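Local coordinates for protein catechol 1,2-dioxygenase (PDB 2AZQ) that probably catalyses the intradiol ring cleavage of catechol with molecular oxygen to cis,cis-muconate at a non-haem ferric iron, at residues N63-R68 with G203-C208; D153-N158 with H223-A228; P219-F224 with T235-F240. All coordinates share one frame; numbering follows the deposited sequence.

Contact 1 of 3, residues N63-R68 with G203-C208; sequences NRLGGR and GPTQEC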
loop_
_atom_site.group_PDB
_atom_site.type_symbol
_atom_site.label_atom_id
_atom_site.label_comp_id
_atom_site.label_asym_id
_atom_site.label_seq_id
_atom_site.Cartn_x
_atom_site.Cartn_y
_atom_site.Cartn_z
ATOM N N ASN A 63 4.071 -2.886 -1.737
ATOM C CA ASN A 63 5.005 -2.993 -0.634
ATOM C C ASN A 63 6.056 -1.944 -0.797
ATOM O O ASN A 63 6.472 -1.331 0.175
ATOM C CB ASN A 63 5.709 -4.340 -0.567
ATOM C CG ASN A 63 4.924 -5.350 0.212
ATOM O OD1 ASN A 63 4.235 -5.006 1.180
ATOM N ND2 ASN A 63 5.034 -6.610 -0.186
ATOM N N ARG A 64 6.493 -1.735 -2.028
ATOM C CA ARG A 64 7.519 -0.741 -2.262
ATOM C C ARG A 64 6.972 0.679 -2.089
ATOM O O ARG A 64 7.699 1.557 -1.589
ATOM C CB ARG A 64 8.158 -0.978 -3.638
ATOM C CG ARG A 64 8.675 -2.412 -3.698
ATOM C CD ARG A 64 9.381 -2.856 -4.962
ATOM N NE ARG A 64 8.569 -2.873 -6.169
ATOM C CZ ARG A 64 8.375 -1.827 -6.969
ATOM N NH1 ARG A 64 8.935 -0.653 -6.698
ATOM N NH2 ARG A 64 7.638 -1.962 -8.067
ATOM N N LEU A 65 5.698 0.903 -2.453
ATOM C CA LEU A 65 5.125 2.232 -2.297
ATOM C C LEU A 65 5.077 2.497 -0.825
ATOM O O LEU A 65 5.319 3.614 -0.380
ATOM C CB LEU A 65 3.700 2.352 -2.840
ATOM C CG LEU A 65 3.327 3.837 -2.687
ATOM C CD1 LEU A 65 4.200 4.651 -3.662
ATOM C CD2 LEU A 65 1.858 4.087 -2.933
ATOM N N GLY A 66 4.758 1.458 -0.066
ATOM C CA GLY A 66 4.702 1.598 1.374
ATOM C C GLY A 66 6.061 1.862 1.992
ATOM O O GLY A 66 6.213 2.792 2.779
ATOM N N GLY A 67 7.049 1.048 1.638
ATOM C CA GLY A 67 8.389 1.212 2.186
ATOM C C GLY A 67 9.234 2.428 1.785
ATOM O O GLY A 67 10.318 2.597 2.323
ATOM N N ARG A 68 8.796 3.237 0.824
ATOM C CA ARG A 68 9.529 4.455 0.444
ATOM C C ARG A 68 8.694 5.556 1.109
ATOM O O ARG A 68 9.106 6.722 1.248
ATOM C CB ARG A 68 9.550 4.657 -1.089
ATOM C CG ARG A 68 10.546 3.792 -1.843
ATOM C CD ARG A 68 11.950 4.392 -1.802
ATOM N NE ARG A 68 13.002 3.372 -1.887
ATOM C CZ ARG A 68 13.520 2.851 -3.002
ATOM N NH1 ARG A 68 13.097 3.243 -4.203
ATOM N NH2 ARG A 68 14.480 1.923 -2.906
ATOM N N GLY A 203 11.778 6.158 -7.824
ATOM C CA GLY A 203 10.859 5.864 -6.744
ATOM C C GLY A 203 9.569 5.256 -7.268
ATOM O O GLY A 203 9.261 5.374 -8.462
ATOM N N PRO A 204 8.757 4.660 -6.385
ATOM C CA PRO A 204 7.487 4.018 -6.739
ATOM C C PRO A 204 6.496 4.921 -7.480
ATOM O O PRO A 204 5.879 4.499 -8.470
ATOM C CB PRO A 204 6.946 3.560 -5.379
ATOM C CG PRO A 204 8.209 3.350 -4.570
ATOM C CD PRO A 204 8.941 4.628 -4.927
ATOM N N THR A 205 6.328 6.146 -6.996
ATOM C CA THR A 205 5.406 7.075 -7.633
ATOM C C THR A 205 5.746 7.319 -9.113
ATOM O O THR A 205 4.918 7.127 -10.009
ATOM C CB THR A 205 5.402 8.401 -6.892
ATOM O OG1 THR A 205 5.038 8.165 -5.526
ATOM C CG2 THR A 205 4.429 9.375 -7.537
ATOM N N GLN A 206 6.975 7.727 -9.373
ATOM C CA GLN A 206 7.399 7.992 -10.733
ATOM C C GLN A 206 7.340 6.738 -11.607
ATOM O O GLN A 206 6.996 6.806 -12.783
ATOM C CB GLN A 206 8.824 8.571 -10.737
ATOM C CG GLN A 206 9.253 9.019 -12.097
ATOM C CD GLN A 206 8.277 10.037 -12.675
ATOM O OE1 GLN A 206 7.794 9.885 -13.800
ATOM N NE2 GLN A 206 7.982 11.087 -11.900
ATOM N N GLU A 207 7.662 5.574 -11.060
ATOM C CA GLU A 207 7.612 4.421 -11.932
ATOM C C GLU A 207 6.179 4.227 -12.372
ATOM O O GLU A 207 5.950 3.777 -13.499
ATOM C CB GLU A 207 8.232 3.165 -11.291
ATOM C CG GLU A 207 7.313 2.154 -10.715
ATOM C CD GLU A 207 8.088 1.040 -10.004
ATOM O OE1 GLU A 207 8.883 1.350 -9.078
ATOM O OE2 GLU A 207 7.901 -0.148 -10.352
ATOM N N CYS A 208 5.210 4.603 -11.536
ATOM C CA CYS A 208 3.825 4.472 -11.957
ATOM C C CYS A 208 3.514 5.513 -13.045
ATOM O O CYS A 208 3.039 5.173 -14.130
ATOM C CB CYS A 208 2.865 4.660 -10.789
ATOM S SG CYS A 208 1.150 4.487 -11.342
#

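Contact 2 of 3, residues D153-N158 with H223-A228; sequences DLWHAN and HFFISA. With FE (Fe (III) ion), chain B.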
loop_
_atom_site.group_PDB
_atom_site.type_symbol
_atom_site.label_atom_id
_atom_site.label_comp_id
_atom_site.label_asym_id
_atom_site.label_seq_id
_atom_site.Cartn_x
_atom_site.Cartn_y
_atom_site.Cartn_z
ATOM N N ASP A 153 0.895 29.309 8.993
ATOM C CA ASP A 153 1.836 28.184 9.070
ATOM C C ASP A 153 2.382 27.867 7.667
ATOM O O ASP A 153 1.648 27.289 6.857
ATOM C CB ASP A 153 1.077 26.973 9.566
ATOM C CG ASP A 153 1.947 25.986 10.273
ATOM O OD1 ASP A 153 3.108 25.809 9.830
ATOM O OD2 ASP A 153 1.442 25.374 11.250
ATOM N N LEU A 154 3.647 28.201 7.385
ATOM C CA LEU A 154 4.191 27.963 6.044
ATOM C C LEU A 154 5.468 27.145 5.909
ATOM O O LEU A 154 6.364 27.197 6.750
ATOM C CB LEU A 154 4.409 29.299 5.304
ATOM C CG LEU A 154 5.535 30.277 5.709
ATOM C CD1 LEU A 154 5.498 31.458 4.733
ATOM C CD2 LEU A 154 5.397 30.755 7.146
ATOM N N TRP A 155 5.546 26.395 4.814
ATOM C CA TRP A 155 6.711 25.562 4.530
ATOM C C TRP A 155 6.941 25.501 3.020
ATOM O O TRP A 155 5.980 25.524 2.260
ATOM C CB TRP A 155 6.517 24.156 5.132
ATOM C CG TRP A 155 5.388 23.290 4.583
ATOM C CD1 TRP A 155 5.524 22.206 3.754
ATOM C CD2 TRP A 155 3.975 23.362 4.900
ATOM N NE1 TRP A 155 4.303 21.599 3.541
ATOM C CE2 TRP A 155 3.336 22.282 4.228
ATOM C CE3 TRP A 155 3.193 24.223 5.681
ATOM C CZ2 TRP A 155 1.961 22.045 4.312
ATOM C CZ3 TRP A 155 1.814 23.981 5.761
ATOM C CH2 TRP A 155 1.219 22.898 5.075
ATOM N N HIS A 156 8.202 25.472 2.589
ATOM C CA HIS A 156 8.511 25.396 1.161
ATOM C C HIS A 156 9.895 24.834 0.926
ATOM O O HIS A 156 10.721 24.790 1.856
ATOM C CB HIS A 156 8.346 26.765 0.469
ATOM C CG HIS A 156 9.411 27.781 0.791
ATOM N ND1 HIS A 156 10.684 27.729 0.261
ATOM C CD2 HIS A 156 9.368 28.913 1.539
ATOM C CE1 HIS A 156 11.377 28.781 0.664
ATOM N NE2 HIS A 156 10.603 29.515 1.441
ATOM N N ALA A 157 10.135 24.379 -0.304
ATOM C CA ALA A 157 11.414 23.796 -0.670
ATOM C C ALA A 157 12.503 24.852 -0.781
ATOM O O ALA A 157 12.231 26.042 -0.854
ATOM C CB ALA A 157 11.293 23.054 -1.970
ATOM N N ASN A 158 13.745 24.389 -0.775
ATOM C CA ASN A 158 14.889 25.260 -0.898
ATOM C C ASN A 158 15.317 25.319 -2.387
ATOM O O ASN A 158 14.589 24.822 -3.262
ATOM C CB ASN A 158 16.007 24.754 0.016
ATOM C CG ASN A 158 16.596 23.427 -0.426
ATOM O OD1 ASN A 158 16.103 22.772 -1.338
ATOM N ND2 ASN A 158 17.665 23.026 0.237
ATOM N N HIS A 223 3.546 26.402 0.737
ATOM C CA HIS A 223 2.344 25.846 1.423
ATOM C C HIS A 223 1.830 26.677 2.623
ATOM O O HIS A 223 2.612 27.250 3.389
ATOM C CB HIS A 223 2.689 24.444 1.955
ATOM C CG HIS A 223 3.090 23.451 0.910
ATOM N ND1 HIS A 223 2.184 22.716 0.177
ATOM C CD2 HIS A 223 4.316 23.072 0.481
ATOM C CE1 HIS A 223 2.838 21.929 -0.662
ATOM N NE2 HIS A 223 4.133 22.127 -0.496
ATOM N N PHE A 224 0.515 26.759 2.769
ATOM C CA PHE A 224 -0.039 27.478 3.911
ATOM C C PHE A 224 -1.133 26.776 4.661
ATOM O O PHE A 224 -2.000 26.116 4.076
ATOM C CB PHE A 224 -0.626 28.847 3.548
ATOM C CG PHE A 224 0.367 29.819 3.032
ATOM C CD1 PHE A 224 0.705 29.831 1.688
ATOM C CD2 PHE A 224 0.955 30.746 3.891
ATOM C CE1 PHE A 224 1.604 30.756 1.198
ATOM C CE2 PHE A 224 1.854 31.670 3.413
ATOM C CZ PHE A 224 2.179 31.680 2.056
ATOM N N PHE A 225 -1.071 26.936 5.975
ATOM C CA PHE A 225 -2.086 26.441 6.908
ATOM C C PHE A 225 -2.439 27.782 7.558
ATOM O O PHE A 225 -1.568 28.437 8.130
ATOM C CB PHE A 225 -1.481 25.511 7.954
ATOM C CG PHE A 225 -1.628 24.065 7.645
ATOM C CD1 PHE A 225 -0.934 23.118 8.393
ATOM C CD2 PHE A 225 -2.456 23.633 6.636
ATOM C CE1 PHE A 225 -1.062 21.748 8.131
ATOM C CE2 PHE A 225 -2.583 22.257 6.373
ATOM C CZ PHE A 225 -1.883 21.322 7.125
ATOM N N ILE A 226 -3.682 28.213 7.415
ATOM C CA ILE A 226 -4.089 29.492 7.973
ATOM C C ILE A 226 -5.327 29.279 8.829
ATOM O O ILE A 226 -6.309 28.649 8.421
ATOM C CB ILE A 226 -4.291 30.532 6.839
ATOM C CG1 ILE A 226 -2.978 30.596 6.036
ATOM C CG2 ILE A 226 -4.609 31.917 7.416
ATOM C CD1 ILE A 226 -2.700 31.835 5.241
ATOM N N SER A 227 -5.260 29.792 10.045
ATOM C CA SER A 227 -6.340 29.584 10.965
ATOM C C SER A 227 -6.359 30.689 11.989
ATOM O O SER A 227 -5.335 31.262 12.291
ATOM C CB SER A 227 -6.174 28.198 11.607
ATOM O OG SER A 227 -4.864 28.017 12.122
ATOM N N ALA A 228 -7.547 31.001 12.484
ATOM C CA ALA A 228 -7.737 32.063 13.456
ATOM C C ALA A 228 -8.935 31.767 14.346
ATOM O O ALA A 228 -9.982 31.301 13.879
ATOM C CB ALA A 228 -7.928 33.419 12.741
HETATM FE FE FE B . 5.138 20.983 -1.794
#

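Contact 3 of 3, residues P219-F224 with T235-F240; sequences PAHVHF and TTQINF. With FE (Fe (III) ion), chain B.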
loop_
_atom_site.group_PDB
_atom_site.type_symbol
_atom_site.label_atom_id
_atom_site.label_comp_id
_atom_site.label_asym_id
_atom_site.label_seq_id
_atom_site.Cartn_x
_atom_site.Cartn_y
_atom_site.Cartn_z
ATOM N N PRO A 219 5.278 22.938 -9.844
ATOM C CA PRO A 219 5.759 24.325 -9.959
ATOM C C PRO A 219 6.273 24.807 -8.602
ATOM O O PRO A 219 5.921 24.258 -7.564
ATOM C CB PRO A 219 4.496 25.099 -10.348
ATOM C CG PRO A 219 3.586 24.017 -10.912
ATOM C CD PRO A 219 3.811 22.929 -9.908
ATOM N N ALA A 220 7.092 25.846 -8.614
ATOM C CA ALA A 220 7.582 26.413 -7.366
ATOM C C ALA A 220 6.350 26.942 -6.589
ATOM O O ALA A 220 5.495 27.663 -7.139
ATOM C CB ALA A 220 8.555 27.537 -7.656
ATOM N N HIS A 221 6.247 26.589 -5.316
ATOM C CA HIS A 221 5.121 27.037 -4.541
ATOM C C HIS A 221 5.458 27.195 -3.063
ATOM O O HIS A 221 6.582 26.936 -2.654
ATOM C CB HIS A 221 3.956 26.056 -4.724
ATOM C CG HIS A 221 4.301 24.642 -4.367
ATOM N ND1 HIS A 221 4.938 23.788 -5.241
ATOM C CD2 HIS A 221 4.177 23.964 -3.199
ATOM C CE1 HIS A 221 5.192 22.649 -4.625
ATOM N NE2 HIS A 221 4.741 22.731 -3.388
ATOM N N VAL A 222 4.483 27.659 -2.281
ATOM C CA VAL A 222 4.688 27.837 -0.854
ATOM C C VAL A 222 3.427 27.327 -0.196
ATOM O O VAL A 222 2.339 27.737 -0.546
ATOM C CB VAL A 222 4.918 29.356 -0.465
ATOM C CG1 VAL A 222 5.354 29.461 0.952
ATOM C CG2 VAL A 222 5.937 29.978 -1.356
ATOM N N HIS A 223 3.546 26.402 0.737
ATOM C CA HIS A 223 2.344 25.846 1.423
ATOM C C HIS A 223 1.830 26.677 2.623
ATOM O O HIS A 223 2.612 27.250 3.389
ATOM C CB HIS A 223 2.689 24.444 1.955
ATOM C CG HIS A 223 3.090 23.451 0.910
ATOM N ND1 HIS A 223 2.184 22.716 0.177
ATOM C CD2 HIS A 223 4.316 23.072 0.481
ATOM C CE1 HIS A 223 2.838 21.929 -0.662
ATOM N NE2 HIS A 223 4.133 22.127 -0.496
ATOM N N PHE A 224 0.515 26.759 2.769
ATOM C CA PHE A 224 -0.039 27.478 3.911
ATOM C C PHE A 224 -1.133 26.776 4.661
ATOM O O PHE A 224 -2.000 26.116 4.076
ATOM C CB PHE A 224 -0.626 28.847 3.548
ATOM C CG PHE A 224 0.367 29.819 3.032
ATOM C CD1 PHE A 224 0.705 29.831 1.688
ATOM C CD2 PHE A 224 0.955 30.746 3.891
ATOM C CE1 PHE A 224 1.604 30.756 1.198
ATOM C CE2 PHE A 224 1.854 31.670 3.413
ATOM C CZ PHE A 224 2.179 31.680 2.056
ATOM N N THR A 235 -6.265 25.328 4.018
ATOM C CA THR A 235 -5.048 24.699 3.546
ATOM C C THR A 235 -4.968 25.191 2.124
ATOM O O THR A 235 -5.910 25.009 1.361
ATOM C CB THR A 235 -5.166 23.176 3.557
ATOM O OG1 THR A 235 -5.340 22.750 4.898
ATOM C CG2 THR A 235 -3.914 22.497 3.001
ATOM N N THR A 236 -3.859 25.832 1.771
ATOM C CA THR A 236 -3.711 26.344 0.420
ATOM C C THR A 236 -2.232 26.516 0.048
ATOM O O THR A 236 -1.341 26.262 0.869
ATOM C CB THR A 236 -4.447 27.705 0.286
ATOM O OG1 THR A 236 -4.489 28.098 -1.092
ATOM C CG2 THR A 236 -3.730 28.790 1.109
ATOM N N GLN A 237 -1.986 26.941 -1.190
ATOM C CA GLN A 237 -0.633 27.168 -1.713
ATOM C C GLN A 237 -0.616 28.486 -2.475
ATOM O O GLN A 237 -1.672 28.989 -2.860
ATOM C CB GLN A 237 -0.214 26.067 -2.731
ATOM C CG GLN A 237 0.123 24.694 -2.175
ATOM C CD GLN A 237 0.535 23.644 -3.247
ATOM O OE1 GLN A 237 0.983 23.987 -4.345
ATOM N NE2 GLN A 237 0.414 22.354 -2.896
ATOM N N ILE A 238 0.575 29.049 -2.663
ATOM C CA ILE A 238 0.752 30.219 -3.533
ATOM C C ILE A 238 1.645 29.584 -4.614
ATOM O O ILE A 238 2.670 29.003 -4.270
ATOM C CB ILE A 238 1.591 31.397 -2.901
ATOM C CG1 ILE A 238 0.835 32.079 -1.761
ATOM C CG2 ILE A 238 1.952 32.430 -3.969
ATOM C CD1 ILE A 238 1.671 33.193 -1.073
ATOM N N ASN A 239 1.251 29.621 -5.888
ATOM C CA ASN A 239 2.119 29.099 -6.949
ATOM C C ASN A 239 2.788 30.295 -7.593
ATOM O O ASN A 239 2.119 31.279 -7.895
ATOM C CB ASN A 239 1.331 28.427 -8.043
ATOM C CG ASN A 239 0.616 27.232 -7.576
ATOM O OD1 ASN A 239 1.235 26.270 -7.131
ATOM N ND2 ASN A 239 -0.708 27.263 -7.672
ATOM N N PHE A 240 4.089 30.209 -7.841
ATOM C CA PHE A 240 4.831 31.314 -8.460
ATOM C C PHE A 240 4.542 31.561 -9.911
ATOM O O PHE A 240 4.427 30.632 -10.704
ATOM C CB PHE A 240 6.308 31.095 -8.244
ATOM C CG PHE A 240 6.702 31.389 -6.873
ATOM C CD1 PHE A 240 5.907 30.931 -5.830
ATOM C CD2 PHE A 240 7.751 32.243 -6.607
ATOM C CE1 PHE A 240 6.125 31.323 -4.540
ATOM C CE2 PHE A 240 7.992 32.657 -5.312
ATOM C CZ PHE A 240 7.165 32.195 -4.264
HETATM FE FE FE B . 5.138 20.983 -1.794
#

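Contact 1 of 3, residues N63-R68 with G203-C208
Arg64, Leu65 and Arg68 line the side of one helix that meets Pro204 and Glu207 on another, a helix-helix contact between the last turns of helix 52-68 and the first turn of helix 204-212. The two short segments run at 138° to each other, closer to antiparallel than parallel. Pro204, just after the N-cap residue Gly203, is the wedge. Pro204 CB lies 3.4 Å from CD1 of Leu65, a methyl brought there because CG stands opposite the backbone N (chi1 -176°). Pro204 CG sits 3.5 Å from the carbonyl O of Arg64. The aliphatic root of Arg68 crosses the proline at about a right angle, with CG 3.6 Å from Pro204 CD; the chain then bends at chi2 and carries its guanidinium past Gly203. Close to the same Leu65 methyl, Thr205 OG1 is hydrogen-bonded to Glu70 in the loop beyond helix 52-68.

The polar half is an end-on, two-pronged salt bridge. Arg64 presents NH1 and NH2 to the two carboxylate oxygens of Glu207, the long axes of the side chains crossing nearly perpendicularly while their flat groups are turned only 22° apart. A second acid, Asp60, pairs with Arg64 NE, so all three nitrogens of the guanidinium have an acidic partner, which probably fixes its rotation. Without the guanidinium, as with an alanine here, the Glu207 carboxylate beside the bound phospholipid is likely to lose its charged mate and be freer to swing. Thus the helical N-terminal part is tied to the catalytic part beside the lipid pocket. Neither prong lies in the carboxylate plane: Arg64 NH1 meets Glu207 OE1 at 3.1 Å on the syn side but well out of it, and Arg64 NH2, 2.9 Å from Glu207 OE2, comes from above it.

Contact 2 of 3, residues D153-N158 with H223-A228
Trp155 and His223 meet through complementary first torsions: Trp155 tucks CG between its backbone N and carbonyl carbon (chi1 64°), while His223 sets CG beside its backbone N (chi1 -60°). The indole thereby folds back under the histidine. CB of His223 sits over the six-membered ring of Trp155, 3.3 Å from its centroid, in a CH-pi contact, and the imidazole lies in an offset stack on the five-membered ring, the planes only 12° apart. With one face of the imidazole backed in this way, His223 NE2 binds the ferric iron at 2.0 Å. Farther along, Trp155 turns its CZ3-CH2 edge to the face of Phe225, centroids 5.0 Å apart, completing an aromatic cluster. Asp153 CB packs on Phe225 CB at 3.4 Å, and its OD2 is hydrogen-bonded to Tyr110, whose ring also meets the cluster. On the reverse side of the sheet Leu154 CD1 touches Phe224 CE2 at 3.9 Å.

Asp153 and Phe225 exchange two backbone hydrogen bonds; of those between Trp155 and His223, the one from Trp155 N is weak. This antiparallel pairing joins strands 151-155 and 217-227, with strand 176-180 flanking the first and strand 234-240 the second.

Contact 3 of 3, residues P219-F224 with T235-F240
Gln237 lies beside His221 and His223, the two histidines that reach the ferric iron from this hairpin. His221 binds through NE2 at 2.4 Å, and Tyr163 and Tyr197 from elsewhere in the chain complete the protein ligands. OE1 of Gln237 sits over one face of the His221 imidazole, 3.4 Å from CG, with the amide turned only 21° from the ring. Gln237 NE2 comes within 3.3 Å of His223 CE1, but here amide and ring planes are steeply inclined, at 74°. The extended chain beyond Gln237 CG takes the amide up to both rings, and Arg218 holds it there by donating a hydrogen bond to OE1. The outer nitrogen of His221 is held too: ND1 donates to Pro219 O at 2.6 Å, the acceptor lying in the ring plane, which probably helps fix the rotation of the imidazole toward the metal.

Behind these groups runs an antiparallel ladder. Val222 and Ile238 exchange backbone hydrogen bonds, Phe224 and Thr236 do likewise, and Phe240 N donates to Ala220 O at 3.0 Å in an almost straight bond. His221 faces Asn239 in a non-hydrogen-bonded pair, with Asn239 OD1 3.6 Å from His221 CB.

The opposite side of the sheet is largely apolar. CE1 of Phe224 meets CG1 of Ile238 at 3.3 Å, while Val222 CG2 packs 3.5 Å from CE1 of Phe240, at the ring's edge. Leu284 and Phe286 of strand 281-289 lie against Ile238 on this side. A His-X-His pair on one strand of a beta hairpin, its histidines turned to the metal and the residue between them to the hydrophobic core, belongs to the two-histidine, two-tyrosine ferric site of intradiol dioxygenases.

Overall arrangement
Contacts 2 and 3 share His223 and Phe224: strand 217-227 is the middle of three neighbouring strands, paired with 151-155 in contact 2 and with 234-240 in contact 3. Their centres are 8 Å apart, both reach the ferric iron, and Phe225 CE2 of contact 2 touches Thr235 OG1 of contact 3 at 3.2 Å. Contact 1 stands apart, its centre about 26 Å from that of contact 2 and about 25 Å from that of contact 3. It lies nearer the lipid: the Glu207 side chain is about 4 Å from a bound phospholipid, whereas that of Thr205 is about 13 Å from the iron. Helix 204-212 is followed in the chain by strand 217-227, linking the two regions.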